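Local coordinates for protein SPT6 (PDB 2XP1) that acts in transcription elongation as the factor Spt6, whose noncanonical tandem SH2 domains enable it to interact with RNA polymerase II, at residues K103-P108 against E112-S117; Y125-S130 against G135-A140; S162-K165 against S169-A172. All blocks are in the same frame, centred on the assembly; numbering follows the deposited sequence.

Interaction 1 of 3, residues K103-P108 against E112-S117; sequences KYFNSP and EKLLSS
Phe105 and Leu114 make the main apolar contact between the loop 103-108 and the short helix 112-116. One methyl of the leucine, CD2, does the touching: it lies 3.7 Å from CE1 of Phe105 and 3.8 Å from CZ of the same ring, an oblique approach to the far end of the ring. The two side chains cross at about a right angle. A Leu114 chi1 of -161° swings CG away from the residue's own N and carries the branch toward the loop, while Phe105 CB points at the helix. Further along, Lys103 adds a looser aliphatic touch, its CE 4.4 Å from Leu114 CD2.

In the fold, helix 112-116 packs back on the loop that leads to it from helix 80-100, within an SH2 fold. The loop runs beside the edge strand 124-129, and Phe105 also packs on Ala126 and Ala111.

Where the chain enters the helix, Pro108 O is 2.9 Å from Glu112 N, and CB of Glu112 is a van der Waals neighbour of that same oxygen at 3.6 Å. Two hydrogen bonds internal to 112-117 close the C-terminal end of that segment: Leu114 O accepts from the backbone N of Ser117 and from its OG at 2.7 Å, the hydroxyl arriving in the carbonyl plane on a lone pair with a C=O...donor angle of 140°.

Interaction 2 of 3, residues Y125-S130 against G135-A140; sequences YAFYFS and GKLTFA. With SO4 (sulfate ion), chain C.
The ring of Tyr128 carries Thr138 on one face: CB of the threonine is 4.1 Å from the ring centroid, a CH-pi contact displaced toward the rim, while sulfate O3 sits near the ring plane at its edge. The face of Phe129 meets Leu137 CD1, and Lys136 O lies in plane at its edge. Phe127 and Phe139 meet obliquely, planes 34° apart, with Phe139 CD1 over one face of Phe127 at 3.5 Å from CZ.

Five backbone hydrogen bonds join the strands; Thr138 N to Tyr128 O is 2.7 Å, and Ser130 N to Lys136 O comes almost straight. Beyond the last pair, one water accepts from Gly135 N and lies near Ser130 O and Lys136 O.

Ser130 OG, held opposite its backbone N (chi1 178°), donates to sulfate O4 at 2.6 Å and is also hydrogen-bonded to Tyr133 N; Thr138 OG1 donates to O3 at 3.0 Å. Tyr150 OH and the backbone N atoms of Arg131 and Lys132 also hydrogen-bond to the anion. With strand axes at 156°, this is an antiparallel beta hairpin at the edge of an SH2 sheet, and its sulfate, probably from the crystallisation liquor, lies at the hairpin turn.

Interaction 3 of 3, residues S162-K165 against S169-A172; sequences STFK and SFVA
The strand 162-164 is extended through Phe164 and the chain turns at Lys165, folding back so that the CA atoms of Phe164 and Phe170 come within 5.9 Å. The last strand of the five-stranded antiparallel sheet of this SH2 fold thus leads by a turn into the C-terminal helix 167-175. No hydrogen bond joins the two segments, so the contact rests on apolar packing of the Phe164 ring against the helix.

Phe164 offers one face to the helix. Over it stands CA of Phe170, 3.9 Å from the ring centroid and 14° off the normal, a CH-pi contact made by the helix backbone itself. The two rings form an offset edge-to-face pair, with planes at 76°, in which the edge of Phe170 is turned to the face of Phe164. A chi1 of 166° places the Phe170 ring trans to N, setting its CD1 edge against the Phe164 ring, with CD1 3.6 Å from CE1 of Phe164. Beyond, Phe170 meets Phe139 and Tyr159, each edge-to-face. Thr163 and Lys165 also pack on Asn161 of the second subunit.

Ser169 OG is hydrogen-bonded to Asp166 OD1, and Ser169 OG lies 4.0 Å from Lys165 CG.

How the interactions relate
Strand 124-129 joins the three contacts, all in the same SH2 fold. Interaction 1 is linked to interaction 2 by two probable backbone hydrogen bonds, Phe105 N to Phe127 O at 2.7 Å and Phe127 N to Lys103 O at 2.9 Å, their centres being about 10 Å apart. Interaction 3 meets interaction 2 through side chains: Phe170 CE2 lies 3.8 Å from Phe127 CE2 and 3.9 Å from Phe139 CG, with centres about 14 Å apart. Interactions 1 and 3 do not touch, their nearest atoms being about 6 Å apart. The sulfate bound by interaction 2 and the side chain of Pro108 in interaction 1 have their nearest atoms about 6 Å apart.

Interaction 1 of 3, residues K103-P108 against E112-S117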
ATOM      1  N   LYS A 103     -12.770 -11.148 -19.722  1.00 64.15           N
ATOM      2  CA  LYS A 103     -11.442 -11.347 -20.322  1.00 63.10           C
ATOM      3  C   LYS A 103     -10.492 -12.305 -19.570  1.00 60.74           C
ATOM      4  O   LYS A 103      -9.356 -12.519 -20.007  1.00 59.50           O
ATOM      5  CB  LYS A 103     -10.743  -9.989 -20.546  1.00 61.66           C
ATOM      6  CG  LYS A 103     -11.440  -9.048 -21.507  1.00 65.56           C
ATOM      7  CD  LYS A 103     -11.076  -9.351 -22.956  1.00 69.10           C
ATOM      8  CE  LYS A 103     -12.083 -10.260 -23.631  1.00 72.99           C
ATOM      9  NZ  LYS A 103     -13.286  -9.510 -24.127  1.00 76.79           N
ATOM     10  N   TYR A 104     -10.948 -12.870 -18.448  1.00 60.49           N
ATOM     11  CA  TYR A 104     -10.179 -13.886 -17.721  1.00 58.31           C
ATOM     12  C   TYR A 104     -10.284 -15.283 -18.335  1.00 60.63           C
ATOM     13  O   TYR A 104     -11.391 -15.739 -18.632  1.00 62.68           O
ATOM     14  CB  TYR A 104     -10.661 -13.967 -16.289  1.00 57.63           C
ATOM     15  CG  TYR A 104      -9.934 -15.011 -15.468  1.00 56.46           C
ATOM     16  CD1 TYR A 104      -8.738 -14.695 -14.811  1.00 52.11           C
ATOM     17  CD2 TYR A 104     -10.435 -16.317 -15.352  1.00 57.17           C
ATOM     18  CE1 TYR A 104      -8.060 -15.648 -14.045  1.00 52.71           C
ATOM     19  CE2 TYR A 104      -9.761 -17.286 -14.581  1.00 56.89           C
ATOM     20  CZ  TYR A 104      -8.578 -16.943 -13.928  1.00 54.55           C
ATOM     21  OH  TYR A 104      -7.900 -17.887 -13.165  1.00 54.14           O
ATOM     22  N   PHE A 105      -9.141 -15.960 -18.492  1.00 59.64           N
ATOM     23  CA  PHE A 105      -9.105 -17.400 -18.802  1.00 62.69           C
ATOM     24  C   PHE A 105      -8.368 -18.194 -17.728  1.00 61.71           C
ATOM     25  O   PHE A 105      -7.486 -17.664 -17.060  1.00 57.88           O
ATOM     26  CB  PHE A 105      -8.449 -17.672 -20.157  1.00 64.10           C
ATOM     27  CG  PHE A 105      -9.208 -17.118 -21.305  1.00 66.78           C
ATOM     28  CD1 PHE A 105      -9.065 -15.782 -21.667  1.00 64.75           C
ATOM     29  CD2 PHE A 105     -10.099 -17.926 -22.020  1.00 70.98           C
ATOM     30  CE1 PHE A 105      -9.792 -15.254 -22.722  1.00 68.06           C
ATOM     31  CE2 PHE A 105     -10.828 -17.415 -23.082  1.00 73.93           C
ATOM     32  CZ  PHE A 105     -10.674 -16.073 -23.441  1.00 72.60           C
ATOM     33  N   ASN A 106      -8.722 -19.477 -17.606  1.00 65.75           N
ATOM     34  CA  ASN A 106      -8.103 -20.439 -16.668  1.00 67.01           C
ATOM     35  C   ASN A 106      -6.754 -21.002 -17.062  1.00 67.90           C
ATOM     36  O   ASN A 106      -5.978 -21.395 -16.192  1.00 66.15           O
ATOM     37  CB  ASN A 106      -9.029 -21.620 -16.399  1.00 70.90           C
ATOM     38  CG  ASN A 106     -10.043 -21.319 -15.323  1.00 72.34           C
ATOM     39  OD1 ASN A 106     -11.239 -21.136 -15.621  1.00 77.07           O
ATOM     40  ND2 ASN A 106      -9.577 -21.238 -14.059  1.00 70.25           N
ATOM     41  N   SER A 107      -6.454 -21.067 -18.351  1.00 71.20           N
ATOM     42  CA  SER A 107      -5.078 -21.392 -18.704  1.00 72.90           C
ATOM     43  C   SER A 107      -4.524 -20.512 -19.821  1.00 73.63           C
ATOM     44  O   SER A 107      -5.268 -20.080 -20.715  1.00 75.11           O
ATOM     45  CB  SER A 107      -4.883 -22.895 -18.981  1.00 76.54           C
ATOM     46  OG  SER A 107      -4.696 -23.178 -20.361  1.00 80.89           O
ATOM     47  N   PRO A 108      -3.214 -20.211 -19.739  1.00 73.04           N
ATOM     48  CA  PRO A 108      -2.415 -19.643 -20.824  1.00 74.48           C
ATOM     49  C   PRO A 108      -2.692 -20.365 -22.137  1.00 79.08           C
ATOM     50  O   PRO A 108      -3.023 -19.722 -23.147  1.00 80.28           O
ATOM     51  CB  PRO A 108      -0.962 -19.919 -20.377  1.00 74.09           C
ATOM     52  CG  PRO A 108      -1.044 -20.546 -18.994  1.00 72.42           C
ATOM     53  CD  PRO A 108      -2.434 -20.304 -18.493  1.00 70.80           C
ATOM     54  N   GLU A 112      -4.822 -18.943 -25.323  1.00 87.28           N
ATOM     55  CA  GLU A 112      -4.094 -19.044 -26.592  1.00 89.66           C
ATOM     56  C   GLU A 112      -5.021 -18.816 -27.793  1.00 91.97           C
ATOM     57  O   GLU A 112      -4.661 -18.085 -28.720  1.00 92.89           O
ATOM     58  CB  GLU A 112      -3.380 -20.418 -26.682  1.00 93.05           C
ATOM     59  CG  GLU A 112      -3.017 -20.937 -28.111  1.00 99.36           C
ATOM     60  CD  GLU A 112      -2.576 -22.427 -28.160  1.00104.79           C
ATOM     61  OE1 GLU A 112      -2.390 -23.047 -27.081  1.00104.66           O
ATOM     62  OE2 GLU A 112      -2.411 -22.974 -29.282  1.00107.65           O
ATOM     63  N   LYS A 113      -6.201 -19.442 -27.787  1.00 93.14           N
ATOM     64  CA  LYS A 113      -7.136 -19.326 -28.912  1.00 95.52           C
ATOM     65  C   LYS A 113      -7.399 -17.867 -29.244  1.00 92.46           C
ATOM     66  O   LYS A 113      -7.202 -17.424 -30.387  1.00 93.87           O
ATOM     67  CB  LYS A 113      -8.469 -20.047 -28.637  1.00 98.47           C
ATOM     68  CG  LYS A 113      -9.535 -19.848 -29.751  1.00103.24           C
ATOM     69  CD  LYS A 113     -10.851 -20.627 -29.524  1.00107.15           C
ATOM     70  CE  LYS A 113     -11.763 -20.533 -30.760  1.00111.57           C
ATOM     71  NZ  LYS A 113     -13.042 -21.281 -30.617  1.00115.40           N
ATOM     72  N   LEU A 114      -7.831 -17.131 -28.220  1.00 87.71           N
ATOM     73  CA  LEU A 114      -8.224 -15.745 -28.377  1.00 84.72           C
ATOM     74  C   LEU A 114      -7.078 -14.874 -28.902  1.00 82.24           C
ATOM     75  O   LEU A 114      -7.274 -14.096 -29.836  1.00 83.50           O
ATOM     76  CB  LEU A 114      -8.803 -15.202 -27.074  1.00 81.53           C
ATOM     77  CG  LEU A 114      -9.652 -13.932 -27.209  1.00 81.38           C
ATOM     78  CD1 LEU A 114     -11.046 -14.203 -27.813  1.00 85.33           C
ATOM     79  CD2 LEU A 114      -9.763 -13.223 -25.859  1.00 77.65           C
ATOM     80  N   LEU A 115      -5.883 -15.026 -28.331  1.00 78.75           N
ATOM     81  CA  LEU A 115      -4.719 -14.254 -28.779  1.00 76.75           C
ATOM     82  C   LEU A 115      -4.368 -14.495 -30.267  1.00 79.76           C
ATOM     83  O   LEU A 115      -3.742 -13.646 -30.901  1.00 79.36           O
ATOM     84  CB  LEU A 115      -3.494 -14.502 -27.877  1.00 74.19           C
ATOM     85  CG  LEU A 115      -3.364 -14.020 -26.421  1.00 69.94           C
ATOM     86  CD1 LEU A 115      -2.207 -14.726 -25.760  1.00 69.37           C
ATOM     87  CD2 LEU A 115      -3.150 -12.527 -26.272  1.00 67.40           C
ATOM     88  N   SER A 116      -4.789 -15.639 -30.812  1.00 82.88           N
ATOM     89  CA  SER A 116      -4.458 -16.034 -32.188  1.00 86.28           C
ATOM     90  C   SER A 116      -5.494 -15.569 -33.177  1.00 88.41           C
ATOM     91  O   SER A 116      -5.274 -15.649 -34.398  1.00 91.76           O
ATOM     92  CB  SER A 116      -4.336 -17.555 -32.305  1.00 89.85           C
ATOM     93  OG  SER A 116      -3.124 -18.023 -31.742  1.00 89.27           O
ATOM     94  N   SER A 117      -6.626 -15.103 -32.652  1.00 86.48           N
ATOM     95  CA  SER A 117      -7.755 -14.670 -33.484  1.00 88.63           C
ATOM     96  C   SER A 117      -7.543 -13.277 -34.073  1.00 87.09           C
ATOM     97  O   SER A 117      -8.386 -12.790 -34.828  1.00 89.32           O
ATOM     98  CB  SER A 117      -9.053 -14.686 -32.675  1.00 88.40           C
ATOM     99  OG  SER A 117      -9.078 -13.613 -31.748  1.00 83.65           O
TER

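Interaction 2 of 3, residues Y125-S130 against G135-A140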
ATOM      1  N   TYR A 125      -6.655  -9.057 -26.101  1.00 52.31           N
ATOM      2  CA  TYR A 125      -5.966  -9.238 -24.851  1.00 49.79           C
ATOM      3  C   TYR A 125      -6.682 -10.204 -23.987  1.00 49.78           C
ATOM      4  O   TYR A 125      -7.886 -10.366 -24.115  1.00 50.25           O
ATOM      5  CB  TYR A 125      -5.820  -7.915 -24.123  1.00 48.30           C
ATOM      6  CG  TYR A 125      -7.114  -7.209 -23.818  1.00 51.46           C
ATOM      7  CD1 TYR A 125      -7.724  -7.351 -22.572  1.00 52.34           C
ATOM      8  CD2 TYR A 125      -7.739  -6.400 -24.776  1.00 55.43           C
ATOM      9  CE1 TYR A 125      -8.916  -6.676 -22.274  1.00 54.85           C
ATOM     10  CE2 TYR A 125      -8.927  -5.734 -24.493  1.00 57.56           C
ATOM     11  CZ  TYR A 125      -9.505  -5.871 -23.227  1.00 57.10           C
ATOM     12  OH  TYR A 125     -10.689  -5.222 -22.931  1.00 61.43           O
ATOM     13  N   ALA A 126      -5.932 -10.837 -23.086  1.00 48.73           N
ATOM     14  CA  ALA A 126      -6.497 -11.878 -22.244  1.00 49.40           C
ATOM     15  C   ALA A 126      -5.870 -11.769 -20.910  1.00 46.92           C
ATOM     16  O   ALA A 126      -4.823 -11.143 -20.790  1.00 46.52           O
ATOM     17  CB  ALA A 126      -6.234 -13.253 -22.846  1.00 51.68           C
ATOM     18  N   PHE A 127      -6.497 -12.365 -19.899  1.00 46.94           N
ATOM     19  CA  PHE A 127      -5.893 -12.417 -18.557  1.00 44.77           C
ATOM     20  C   PHE A 127      -5.898 -13.848 -18.063  1.00 45.00           C
ATOM     21  O   PHE A 127      -6.862 -14.547 -18.258  1.00 46.17           O
ATOM     22  CB  PHE A 127      -6.665 -11.585 -17.529  1.00 43.28           C
ATOM     23  CG  PHE A 127      -6.651 -10.131 -17.781  1.00 42.99           C
ATOM     24  CD1 PHE A 127      -7.588  -9.553 -18.650  1.00 46.55           C
ATOM     25  CD2 PHE A 127      -5.748  -9.317 -17.111  1.00 41.23           C
ATOM     26  CE1 PHE A 127      -7.609  -8.191 -18.894  1.00 47.86           C
ATOM     27  CE2 PHE A 127      -5.734  -7.943 -17.324  1.00 45.86           C
ATOM     28  CZ  PHE A 127      -6.692  -7.357 -18.237  1.00 47.54           C
ATOM     29  N   TYR A 128      -4.809 -14.250 -17.407  1.00 44.36           N
ATOM     30  CA  TYR A 128      -4.693 -15.538 -16.749  1.00 44.59           C
ATOM     31  C   TYR A 128      -3.684 -15.449 -15.612  1.00 43.48           C
ATOM     32  O   TYR A 128      -2.800 -14.604 -15.639  1.00 42.90           O
ATOM     33  CB  TYR A 128      -4.308 -16.620 -17.744  1.00 47.03           C
ATOM     34  CG  TYR A 128      -3.113 -16.329 -18.646  1.00 49.03           C
ATOM     35  CD1 TYR A 128      -1.819 -16.739 -18.282  1.00 49.50           C
ATOM     36  CD2 TYR A 128      -3.281 -15.689 -19.879  1.00 51.82           C
ATOM     37  CE1 TYR A 128      -0.731 -16.503 -19.105  1.00 51.59           C
ATOM     38  CE2 TYR A 128      -2.191 -15.446 -20.714  1.00 54.05           C
ATOM     39  CZ  TYR A 128      -0.927 -15.857 -20.311  1.00 54.38           C
ATOM     40  OH  TYR A 128       0.153 -15.625 -21.117  1.00 59.39           O
ATOM     41  N   PHE A 129      -3.834 -16.287 -14.594  1.00 43.71           N
ATOM     42  CA  PHE A 129      -2.899 -16.255 -13.470  1.00 42.54           C
ATOM     43  C   PHE A 129      -1.606 -16.831 -13.922  1.00 43.54           C
ATOM     44  O   PHE A 129      -1.604 -17.769 -14.702  1.00 44.77           O
ATOM     45  CB  PHE A 129      -3.417 -17.065 -12.288  1.00 41.83           C
ATOM     46  CG  PHE A 129      -4.483 -16.356 -11.540  1.00 41.17           C
ATOM     47  CD1 PHE A 129      -5.755 -16.853 -11.506  1.00 41.83           C
ATOM     48  CD2 PHE A 129      -4.225 -15.158 -10.919  1.00 38.34           C
ATOM     49  CE1 PHE A 129      -6.747 -16.192 -10.826  1.00 41.43           C
ATOM     50  CE2 PHE A 129      -5.225 -14.485 -10.277  1.00 39.68           C
ATOM     51  CZ  PHE A 129      -6.502 -15.019 -10.239  1.00 38.85           C
ATOM     52  N   SER A 130      -0.527 -16.248 -13.410  1.00 42.79           N
ATOM     53  CA  SER A 130       0.841 -16.706 -13.670  1.00 44.94           C
ATOM     54  C   SER A 130       1.126 -17.949 -12.858  1.00 46.40           C
ATOM     55  O   SER A 130       0.829 -17.987 -11.654  1.00 43.88           O
ATOM     56  CB  SER A 130       1.872 -15.627 -13.237  1.00 43.77           C
ATOM     57  OG  SER A 130       3.219 -16.095 -13.448  1.00 44.45           O
ATOM     58  N   GLY A 135       0.669 -15.680  -7.632  1.00 40.61           N
ATOM     59  CA  GLY A 135       0.334 -14.403  -7.015  1.00 37.76           C
ATOM     60  C   GLY A 135       0.250 -13.304  -8.062  1.00 37.83           C
ATOM     61  O   GLY A 135      -0.357 -12.270  -7.807  1.00 38.13           O
ATOM     62  N   LYS A 136       0.875 -13.496  -9.221  1.00 37.48           N
ATOM     63  CA  LYS A 136       0.718 -12.540 -10.328  1.00 38.52           C
ATOM     64  C   LYS A 136      -0.398 -12.907 -11.330  1.00 38.89           C
ATOM     65  O   LYS A 136      -0.528 -14.054 -11.784  1.00 39.97           O
ATOM     66  CB  LYS A 136       2.023 -12.391 -11.117  1.00 39.23           C
ATOM     67  CG  LYS A 136       3.247 -11.933 -10.291  1.00 44.74           C
ATOM     68  CD  LYS A 136       3.048 -10.517  -9.757  1.00 49.01           C
ATOM     69  CE  LYS A 136       3.892 -10.234  -8.508  1.00 53.45           C
ATOM     70  NZ  LYS A 136       3.810  -8.760  -8.141  1.00 53.36           N
ATOM     71  N   LEU A 137      -1.139 -11.908 -11.761  1.00 38.85           N
ATOM     72  CA  LEU A 137      -2.016 -12.078 -12.931  1.00 38.57           C
ATOM     73  C   LEU A 137      -1.277 -11.636 -14.192  1.00 39.69           C
ATOM     74  O   LEU A 137      -0.787 -10.513 -14.258  1.00 40.09           O
ATOM     75  CB  LEU A 137      -3.259 -11.204 -12.772  1.00 38.08           C
ATOM     76  CG  LEU A 137      -4.257 -11.145 -13.925  1.00 38.00           C
ATOM     77  CD1 LEU A 137      -5.009 -12.414 -14.066  1.00 38.13           C
ATOM     78  CD2 LEU A 137      -5.171  -9.989 -13.596  1.00 38.18           C
ATOM     79  N   THR A 138      -1.235 -12.499 -15.200  1.00 40.87           N
ATOM     80  CA  THR A 138      -0.651 -12.154 -16.490  1.00 40.78           C
ATOM     81  C   THR A 138      -1.665 -11.449 -17.372  1.00 41.55           C
ATOM     82  O   THR A 138      -2.763 -11.947 -17.597  1.00 42.37           O
ATOM     83  CB  THR A 138      -0.056 -13.405 -17.166  1.00 42.47           C
ATOM     84  OG1 THR A 138       0.924 -13.963 -16.291  1.00 41.76           O
ATOM     85  CG2 THR A 138       0.618 -13.097 -18.469  1.00 42.95           C
ATOM     86  N   PHE A 139      -1.301 -10.245 -17.814  1.00 41.85           N
ATOM     87  CA  PHE A 139      -2.019  -9.506 -18.843  1.00 42.74           C
ATOM     88  C   PHE A 139      -1.278  -9.750 -20.160  1.00 44.82           C
ATOM     89  O   PHE A 139      -0.149  -9.284 -20.318  1.00 45.19           O
ATOM     90  CB  PHE A 139      -2.006  -7.998 -18.536  1.00 41.39           C
ATOM     91  CG  PHE A 139      -2.500  -7.148 -19.666  1.00 44.40           C
ATOM     92  CD1 PHE A 139      -3.770  -7.373 -20.226  1.00 46.70           C
ATOM     93  CD2 PHE A 139      -1.703  -6.131 -20.193  1.00 47.63           C
ATOM     94  CE1 PHE A 139      -4.237  -6.590 -21.289  1.00 48.15           C
ATOM     95  CE2 PHE A 139      -2.162  -5.329 -21.260  1.00 48.27           C
ATOM     96  CZ  PHE A 139      -3.425  -5.566 -21.806  1.00 49.90           C
ATOM     97  N   ALA A 140      -1.928 -10.477 -21.075  1.00 46.63           N
ATOM     98  CA  ALA A 140      -1.370 -10.847 -22.374  1.00 49.82           C
ATOM     99  C   ALA A 140      -2.076 -10.085 -23.472  1.00 51.61           C
ATOM    100  O   ALA A 140      -3.298  -9.998 -23.485  1.00 52.25           O
ATOM    101  CB  ALA A 140      -1.530 -12.345 -22.635  1.00 50.83           C
TER
HETATM  102  S   SO4 C 980       3.510 -17.082 -16.742  1.00 85.77           S
HETATM  103  O1  SO4 C 980       4.351 -17.411 -17.898  1.00 89.17           O
HETATM  104  O2  SO4 C 980       3.201 -18.320 -16.012  1.00 87.16           O
HETATM  105  O3  SO4 C 980       2.258 -16.472 -17.174  1.00 85.17           O
HETATM  106  O4  SO4 C 980       4.216 -16.136 -15.892  1.00 84.14           O
HETATM  107  O   HOH W   1      -0.494 -16.410 -10.113  1.00 40.40           O

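Interaction 3 of 3, residues S162-K165 against S169-A172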
ATOM      1  N   SER A 162       1.104   1.969 -10.394  1.00 61.13           N
ATOM      2  CA  SER A 162      -0.332   2.196 -10.302  1.00 59.85           C
ATOM      3  C   SER A 162      -1.131   1.069  -9.632  1.00 56.03           C
ATOM      4  O   SER A 162      -0.666  -0.029  -9.510  1.00 53.60           O
ATOM      5  CB  SER A 162      -0.847   2.484 -11.706  1.00 59.44           C
ATOM      6  OG  SER A 162      -0.127   3.575 -12.255  1.00 65.03           O
ATOM      7  N   THR A 163      -2.358   1.368  -9.248  1.00 56.52           N
ATOM      8  CA  THR A 163      -3.175   0.510  -8.421  1.00 55.80           C
ATOM      9  C   THR A 163      -4.634   0.586  -8.903  1.00 56.17           C
ATOM     10  O   THR A 163      -5.098   1.656  -9.284  1.00 59.47           O
ATOM     11  CB  THR A 163      -2.946   0.876  -6.912  1.00 56.97           C
ATOM     12  OG1 THR A 163      -1.723   0.269  -6.464  1.00 56.97           O
ATOM     13  CG2 THR A 163      -4.044   0.409  -6.003  1.00 57.31           C
ATOM     14  N   PHE A 164      -5.323  -0.565  -8.926  1.00 54.83           N
ATOM     15  CA  PHE A 164      -6.704  -0.706  -9.471  1.00 55.54           C
ATOM     16  C   PHE A 164      -7.621  -1.645  -8.652  1.00 54.85           C
ATOM     17  O   PHE A 164      -7.185  -2.701  -8.154  1.00 51.96           O
ATOM     18  CB  PHE A 164      -6.659  -1.188 -10.934  1.00 54.86           C
ATOM     19  CG  PHE A 164      -5.691  -0.423 -11.796  1.00 54.88           C
ATOM     20  CD1 PHE A 164      -4.412  -0.921 -12.025  1.00 52.08           C
ATOM     21  CD2 PHE A 164      -6.043   0.815 -12.338  1.00 58.37           C
ATOM     22  CE1 PHE A 164      -3.513  -0.224 -12.785  1.00 50.35           C
ATOM     23  CE2 PHE A 164      -5.136   1.536 -13.110  1.00 59.39           C
ATOM     24  CZ  PHE A 164      -3.864   1.010 -13.333  1.00 55.72           C
ATOM     25  N   LYS A 165      -8.890  -1.257  -8.497  1.00 57.19           N
ATOM     26  CA  LYS A 165      -9.864  -2.131  -7.831  1.00 57.51           C
ATOM     27  C   LYS A 165     -10.230  -3.397  -8.638  1.00 56.34           C
ATOM     28  O   LYS A 165     -10.521  -4.446  -8.055  1.00 55.56           O
ATOM     29  CB  LYS A 165     -11.114  -1.349  -7.368  1.00 61.25           C
ATOM     30  CG  LYS A 165     -12.000  -0.738  -8.429  1.00 63.38           C
ATOM     31  CD  LYS A 165     -13.401  -0.561  -7.842  1.00 68.98           C
ATOM     32  CE  LYS A 165     -14.378   0.140  -8.778  1.00 74.06           C
ATOM     33  NZ  LYS A 165     -15.659   0.464  -8.084  1.00 78.27           N
ATOM     34  N   SER A 169     -10.946  -1.081 -14.731  1.00 63.72           N
ATOM     35  CA  SER A 169     -10.278   0.214 -14.569  1.00 64.51           C
ATOM     36  C   SER A 169      -8.844   0.094 -15.044  1.00 61.69           C
ATOM     37  O   SER A 169      -8.331   1.039 -15.702  1.00 62.80           O
ATOM     38  CB  SER A 169     -10.392   0.816 -13.147  1.00 65.59           C
ATOM     39  OG  SER A 169     -10.437  -0.143 -12.108  1.00 65.41           O
ATOM     40  N   PHE A 170      -8.234  -1.072 -14.762  1.00 57.66           N
ATOM     41  CA  PHE A 170      -6.911  -1.381 -15.312  1.00 55.58           C
ATOM     42  C   PHE A 170      -6.909  -1.271 -16.840  1.00 56.14           C
ATOM     43  O   PHE A 170      -6.065  -0.565 -17.420  1.00 56.68           O
ATOM     44  CB  PHE A 170      -6.358  -2.759 -14.889  1.00 52.51           C
ATOM     45  CG  PHE A 170      -5.175  -3.183 -15.711  1.00 50.82           C
ATOM     46  CD1 PHE A 170      -3.916  -2.624 -15.482  1.00 49.74           C
ATOM     47  CD2 PHE A 170      -5.329  -4.085 -16.749  1.00 50.49           C
ATOM     48  CE1 PHE A 170      -2.830  -2.966 -16.255  1.00 47.27           C
ATOM     49  CE2 PHE A 170      -4.243  -4.442 -17.539  1.00 51.01           C
ATOM     50  CZ  PHE A 170      -2.981  -3.881 -17.279  1.00 49.68           C
ATOM     51  N   VAL A 171      -7.842  -1.976 -17.477  1.00 56.63           N
ATOM     52  CA  VAL A 171      -8.012  -1.890 -18.935  1.00 58.33           C
ATOM     53  C   VAL A 171      -8.073  -0.422 -19.386  1.00 60.81           C
ATOM     54  O   VAL A 171      -7.313   0.007 -20.281  1.00 61.17           O
ATOM     55  CB  VAL A 171      -9.274  -2.649 -19.397  1.00 59.62           C
ATOM     56  CG1 VAL A 171      -9.606  -2.326 -20.868  1.00 61.64           C
ATOM     57  CG2 VAL A 171      -9.083  -4.139 -19.193  1.00 57.94           C
ATOM     58  N   ALA A 172      -8.957   0.338 -18.735  1.00 62.42           N
ATOM     59  CA  ALA A 172      -9.171   1.747 -19.054  1.00 65.55           C
ATOM     60  C   ALA A 172      -7.855   2.525 -19.069  1.00 65.34           C
ATOM     61  O   ALA A 172      -7.584   3.287 -19.995  1.00 66.96           O
ATOM     62  CB  ALA A 172     -10.159   2.374 -18.066  1.00 67.53           C
TER